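Local coordinates for protein butyryl-CoA dehydrogenase (Marinomonas mediterranea, PDB 6CXT) that belongs to the acyl-CoA dehydrogenase family of flavoproteins and binds flavin-adenine dinucleotide, at residues F62-L74 with R296-Q308. Sequence-based numbering, arbitrary orientation.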
# COMPACT_ATOMS: atom_id res chain seq x y z
N PHE B 62 -2.92 -36.80 -14.50
CA PHE B 62 -3.97 -35.90 -13.98
C PHE B 62 -4.20 -34.68 -14.83
O PHE B 62 -3.29 -34.20 -15.52
CB PHE B 62 -3.66 -35.46 -12.55
CG PHE B 62 -3.76 -36.55 -11.54
CD1 PHE B 62 -4.77 -37.55 -11.63
CD2 PHE B 62 -2.90 -36.56 -10.44
CE1 PHE B 62 -4.85 -38.54 -10.66
CE2 PHE B 62 -3.01 -37.53 -9.46
CZ PHE B 62 -3.98 -38.53 -9.57
N ASP B 63 -5.41 -34.12 -14.80
CA ASP B 63 -5.61 -32.82 -15.45
C ASP B 63 -4.94 -31.72 -14.59
O ASP B 63 -4.55 -31.97 -13.45
CB ASP B 63 -7.09 -32.53 -15.69
CG ASP B 63 -7.93 -32.51 -14.41
OD1 ASP B 63 -7.42 -32.52 -13.31
OD2 ASP B 63 -9.16 -32.46 -14.49
N ILE B 64 -4.84 -30.53 -15.15
CA ILE B 64 -4.18 -29.38 -14.48
C ILE B 64 -4.81 -29.02 -13.12
O ILE B 64 -4.10 -28.87 -12.11
CB ILE B 64 -4.06 -28.16 -15.41
CG1 ILE B 64 -3.38 -28.58 -16.70
CG2 ILE B 64 -3.12 -27.11 -14.81
CD1 ILE B 64 -3.57 -27.55 -17.80
N LEU B 65 -6.13 -28.96 -13.05
CA LEU B 65 -6.74 -28.66 -11.77
C LEU B 65 -6.46 -29.64 -10.67
O LEU B 65 -6.18 -29.23 -9.52
CB LEU B 65 -8.27 -28.44 -11.86
CG LEU B 65 -8.64 -27.00 -12.23
CD1 LEU B 65 -10.07 -26.99 -12.75
CD2 LEU B 65 -8.46 -26.03 -11.03
N THR B 66 -6.55 -30.95 -10.99
CA THR B 66 -6.27 -31.96 -10.00
C THR B 66 -4.79 -31.85 -9.57
O THR B 66 -4.47 -32.01 -8.38
CB THR B 66 -6.54 -33.38 -10.53
OG1 THR B 66 -7.91 -33.47 -10.94
CG2 THR B 66 -6.30 -34.38 -9.44
N THR B 67 -3.93 -31.63 -10.55
CA THR B 67 -2.49 -31.58 -10.29
C THR B 67 -2.21 -30.39 -9.33
O THR B 67 -1.53 -30.56 -8.32
CB THR B 67 -1.70 -31.34 -11.59
OG1 THR B 67 -1.77 -32.49 -12.43
CG2 THR B 67 -0.20 -31.01 -11.31
N ILE B 68 -2.74 -29.20 -9.66
CA ILE B 68 -2.45 -28.02 -8.80
C ILE B 68 -3.05 -28.19 -7.39
O ILE B 68 -2.48 -27.71 -6.40
CB ILE B 68 -2.77 -26.64 -9.45
CG1 ILE B 68 -4.23 -26.42 -9.73
CG2 ILE B 68 -1.90 -26.41 -10.70
CD1 ILE B 68 -4.94 -25.72 -8.58
N LYS B 69 -4.20 -28.86 -7.30
CA LYS B 69 -4.83 -29.05 -5.99
C LYS B 69 -3.97 -29.92 -5.12
O LYS B 69 -3.83 -29.68 -3.91
CB LYS B 69 -6.26 -29.63 -6.14
CG LYS B 69 -7.07 -29.77 -4.86
CD LYS B 69 -7.27 -28.44 -4.12
CE LYS B 69 -8.35 -28.58 -3.05
NZ LYS B 69 -8.55 -27.25 -2.38
N ILE B 70 -3.37 -30.96 -5.71
CA ILE B 70 -2.50 -31.84 -4.91
C ILE B 70 -1.24 -31.05 -4.49
O ILE B 70 -0.77 -31.14 -3.36
CB ILE B 70 -2.10 -33.09 -5.73
CG1 ILE B 70 -3.31 -34.04 -5.80
CG2 ILE B 70 -0.85 -33.79 -5.15
CD1 ILE B 70 -3.15 -35.01 -6.99
N ILE B 71 -0.71 -30.27 -5.43
CA ILE B 71 0.52 -29.51 -5.13
C ILE B 71 0.23 -28.50 -3.98
O ILE B 71 1.05 -28.30 -3.08
CB ILE B 71 1.02 -28.77 -6.40
CG1 ILE B 71 1.53 -29.81 -7.43
CG2 ILE B 71 2.15 -27.79 -6.05
CD1 ILE B 71 1.90 -29.20 -8.77
N GLU B 72 -0.94 -27.86 -4.06
CA GLU B 72 -1.36 -26.93 -2.99
C GLU B 72 -1.37 -27.64 -1.67
O GLU B 72 -0.86 -27.11 -0.67
CB GLU B 72 -2.75 -26.39 -3.28
CG GLU B 72 -3.26 -25.43 -2.22
CD GLU B 72 -4.73 -25.06 -2.43
OE1 GLU B 72 -5.30 -25.36 -3.52
OE2 GLU B 72 -5.35 -24.51 -1.48
N GLY B 73 -1.97 -28.86 -1.65
CA GLY B 73 -2.01 -29.65 -0.43
C GLY B 73 -0.62 -29.92 0.11
O GLY B 73 -0.34 -29.81 1.33
N LEU B 74 0.29 -30.27 -0.79
CA LEU B 74 1.69 -30.52 -0.34
C LEU B 74 2.33 -29.23 0.18
O LEU B 74 3.05 -29.28 1.16
CB LEU B 74 2.56 -31.10 -1.48
CG LEU B 74 2.16 -32.53 -1.94
CD1 LEU B 74 2.88 -32.95 -3.22
CD2 LEU B 74 2.47 -33.51 -0.79
N ARG B 296 -5.74 -17.97 -4.31
CA ARG B 296 -6.19 -19.35 -4.55
C ARG B 296 -7.20 -19.40 -5.71
O ARG B 296 -7.11 -20.27 -6.57
CB ARG B 296 -6.80 -19.97 -3.28
CG ARG B 296 -7.30 -21.38 -3.50
CD ARG B 296 -7.89 -22.00 -2.25
NE ARG B 296 -6.88 -22.22 -1.22
CZ ARG B 296 -6.91 -21.69 -0.01
NH1 ARG B 296 -7.90 -20.86 0.34
NH2 ARG B 296 -5.99 -22.02 0.87
N LEU B 297 -8.18 -18.50 -5.70
CA LEU B 297 -9.16 -18.44 -6.79
C LEU B 297 -8.46 -18.12 -8.13
O LEU B 297 -8.87 -18.61 -9.17
CB LEU B 297 -10.21 -17.35 -6.51
CG LEU B 297 -11.20 -17.78 -5.35
CD1 LEU B 297 -12.10 -16.63 -4.90
CD2 LEU B 297 -12.07 -18.98 -5.78
N MET B 298 -7.49 -17.19 -8.12
CA MET B 298 -6.74 -16.83 -9.30
C MET B 298 -5.96 -18.00 -9.85
O MET B 298 -5.91 -18.15 -11.06
CB MET B 298 -5.81 -15.63 -9.03
CG MET B 298 -6.73 -14.44 -8.77
SD MET B 298 -5.75 -13.00 -8.35
CE MET B 298 -5.11 -12.54 -9.95
N LEU B 299 -5.42 -18.83 -8.95
CA LEU B 299 -4.71 -20.06 -9.34
C LEU B 299 -5.69 -21.03 -10.02
O LEU B 299 -5.40 -21.57 -11.10
CB LEU B 299 -4.12 -20.67 -8.05
CG LEU B 299 -3.54 -22.09 -8.15
CD1 LEU B 299 -2.33 -22.12 -9.10
CD2 LEU B 299 -3.26 -22.71 -6.76
N TYR B 300 -6.82 -21.27 -9.36
CA TYR B 300 -7.86 -22.20 -9.87
C TYR B 300 -8.35 -21.74 -11.25
O TYR B 300 -8.43 -22.53 -12.18
CB TYR B 300 -9.03 -22.36 -8.90
CG TYR B 300 -8.68 -23.05 -7.59
CD1 TYR B 300 -7.39 -23.66 -7.39
CD2 TYR B 300 -9.59 -23.05 -6.53
CE1 TYR B 300 -7.09 -24.28 -6.20
CE2 TYR B 300 -9.30 -23.68 -5.31
CZ TYR B 300 -8.04 -24.27 -5.15
OH TYR B 300 -7.74 -24.88 -3.97
N TYR B 301 -8.58 -20.43 -11.38
CA TYR B 301 -8.99 -19.88 -12.63
C TYR B 301 -7.91 -20.06 -13.71
O TYR B 301 -8.26 -20.49 -14.85
CB TYR B 301 -9.41 -18.42 -12.48
CG TYR B 301 -9.81 -17.82 -13.79
CD1 TYR B 301 -10.96 -18.29 -14.48
CD2 TYR B 301 -9.05 -16.79 -14.38
CE1 TYR B 301 -11.33 -17.74 -15.71
CE2 TYR B 301 -9.44 -16.23 -15.61
CZ TYR B 301 -10.58 -16.70 -16.24
OH TYR B 301 -10.92 -16.15 -17.46
N ALA B 302 -6.63 -19.77 -13.40
CA ALA B 302 -5.55 -19.92 -14.37
C ALA B 302 -5.45 -21.40 -14.77
O ALA B 302 -5.31 -21.66 -15.98
CB ALA B 302 -4.20 -19.47 -13.80
N ALA B 303 -5.52 -22.32 -13.80
CA ALA B 303 -5.40 -23.75 -14.11
C ALA B 303 -6.58 -24.21 -14.98
O ALA B 303 -6.39 -24.95 -15.95
CB ALA B 303 -5.31 -24.59 -12.85
N TRP B 304 -7.79 -23.77 -14.65
CA TRP B 304 -8.95 -24.10 -15.48
C TRP B 304 -8.80 -23.55 -16.88
O TRP B 304 -9.11 -24.24 -17.86
CB TRP B 304 -10.26 -23.58 -14.84
CG TRP B 304 -11.44 -23.76 -15.75
CD1 TRP B 304 -12.21 -24.88 -15.87
CD2 TRP B 304 -11.96 -22.81 -16.66
NE1 TRP B 304 -13.19 -24.68 -16.81
CE2 TRP B 304 -13.07 -23.42 -17.31
CE3 TRP B 304 -11.63 -21.48 -16.98
CZ2 TRP B 304 -13.84 -22.76 -18.28
CZ3 TRP B 304 -12.41 -20.82 -17.96
CH2 TRP B 304 -13.50 -21.47 -18.58
N GLN B 305 -8.38 -22.31 -16.98
CA GLN B 305 -8.29 -21.67 -18.27
C GLN B 305 -7.23 -22.35 -19.16
O GLN B 305 -7.41 -22.47 -20.39
CB GLN B 305 -8.01 -20.18 -18.16
CG GLN B 305 -8.74 -19.42 -19.25
CD GLN B 305 -8.25 -18.03 -19.43
OE1 GLN B 305 -7.06 -17.71 -19.21
NE2 GLN B 305 -9.15 -17.16 -19.83
N LYS B 306 -6.12 -22.75 -18.53
CA LYS B 306 -5.04 -23.45 -19.22
C LYS B 306 -5.55 -24.76 -19.83
O LYS B 306 -5.02 -25.20 -20.84
CB LYS B 306 -3.84 -23.69 -18.29
CG LYS B 306 -2.59 -24.15 -19.02
CD LYS B 306 -1.36 -24.19 -18.09
CE LYS B 306 -0.27 -25.09 -18.69
NZ LYS B 306 0.09 -24.62 -20.05
N SER B 307 -6.55 -25.37 -19.23
CA SER B 307 -7.19 -26.57 -19.78
C SER B 307 -8.18 -26.29 -20.93
O SER B 307 -8.75 -27.23 -21.44
CB SER B 307 -7.97 -27.30 -18.67
OG SER B 307 -7.12 -27.61 -17.57
N GLN B 308 -8.40 -25.02 -21.30
CA GLN B 308 -9.43 -24.65 -22.31
C GLN B 308 -8.90 -24.34 -23.71
O GLN B 308 -9.68 -24.01 -24.62
CB GLN B 308 -10.28 -23.43 -21.87
CG GLN B 308 -10.98 -23.57 -20.52
CD GLN B 308 -11.71 -24.90 -20.36
OE1 GLN B 308 -12.64 -25.18 -21.10
NE2 GLN B 308 -11.31 -25.70 -19.37
O HOH W 1 -6.03 -30.42 -17.98
O HOH W 2 -7.86 -28.96 -15.31
O HOH W 3 -4.12 -24.17 0.85
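E72 reaches Y300 and R296 on a fully extended chain, CG anti to the backbone N (chi1 179°) and chi2 also near 180°. Y300 comes to meet it with CG beside its own backbone N. Helix segments 64-74 and 296-306 run roughly antiparallel, at 149°, and join the N-terminal and C-terminal helical regions of the acyl-CoA dehydrogenase fold. Y300 packs as a knob into a hole formed by L65, I68, K69 and E72. Its hydroxyl donates to the syn lone pair of E72 OE1, with Y300 OH and E72 OE1 2.5 Å apart. The Y300 hydroxyl in turn accepts from K69, with K69 NZ and Y300 OH 3.0 Å apart. These two bonds fix the phenol end. F13 adds a cation-pi contact to K69. I68 CD1 meets the edge of the Y300 ring, 3.4 Å from Y300 CD1. The helices come closer at L65 and A303, whose CA atoms are 5.6 Å apart. The small A303 lets I64, I68 and L65 pack on its CB, with I68 CG1 3.8 Å from A303 CB. L65 CD1 also rests on W304 CB. Two waters link S307 OG to the backbone N atoms of I64 and L65. At the polar end, R296 NE forms a salt bridge with E72 OE2 at 2.8 Å, approaching from above the carboxylate plane. A third water bridges E72 OE2 and R296 NH2, which also bonds Q255 OE1.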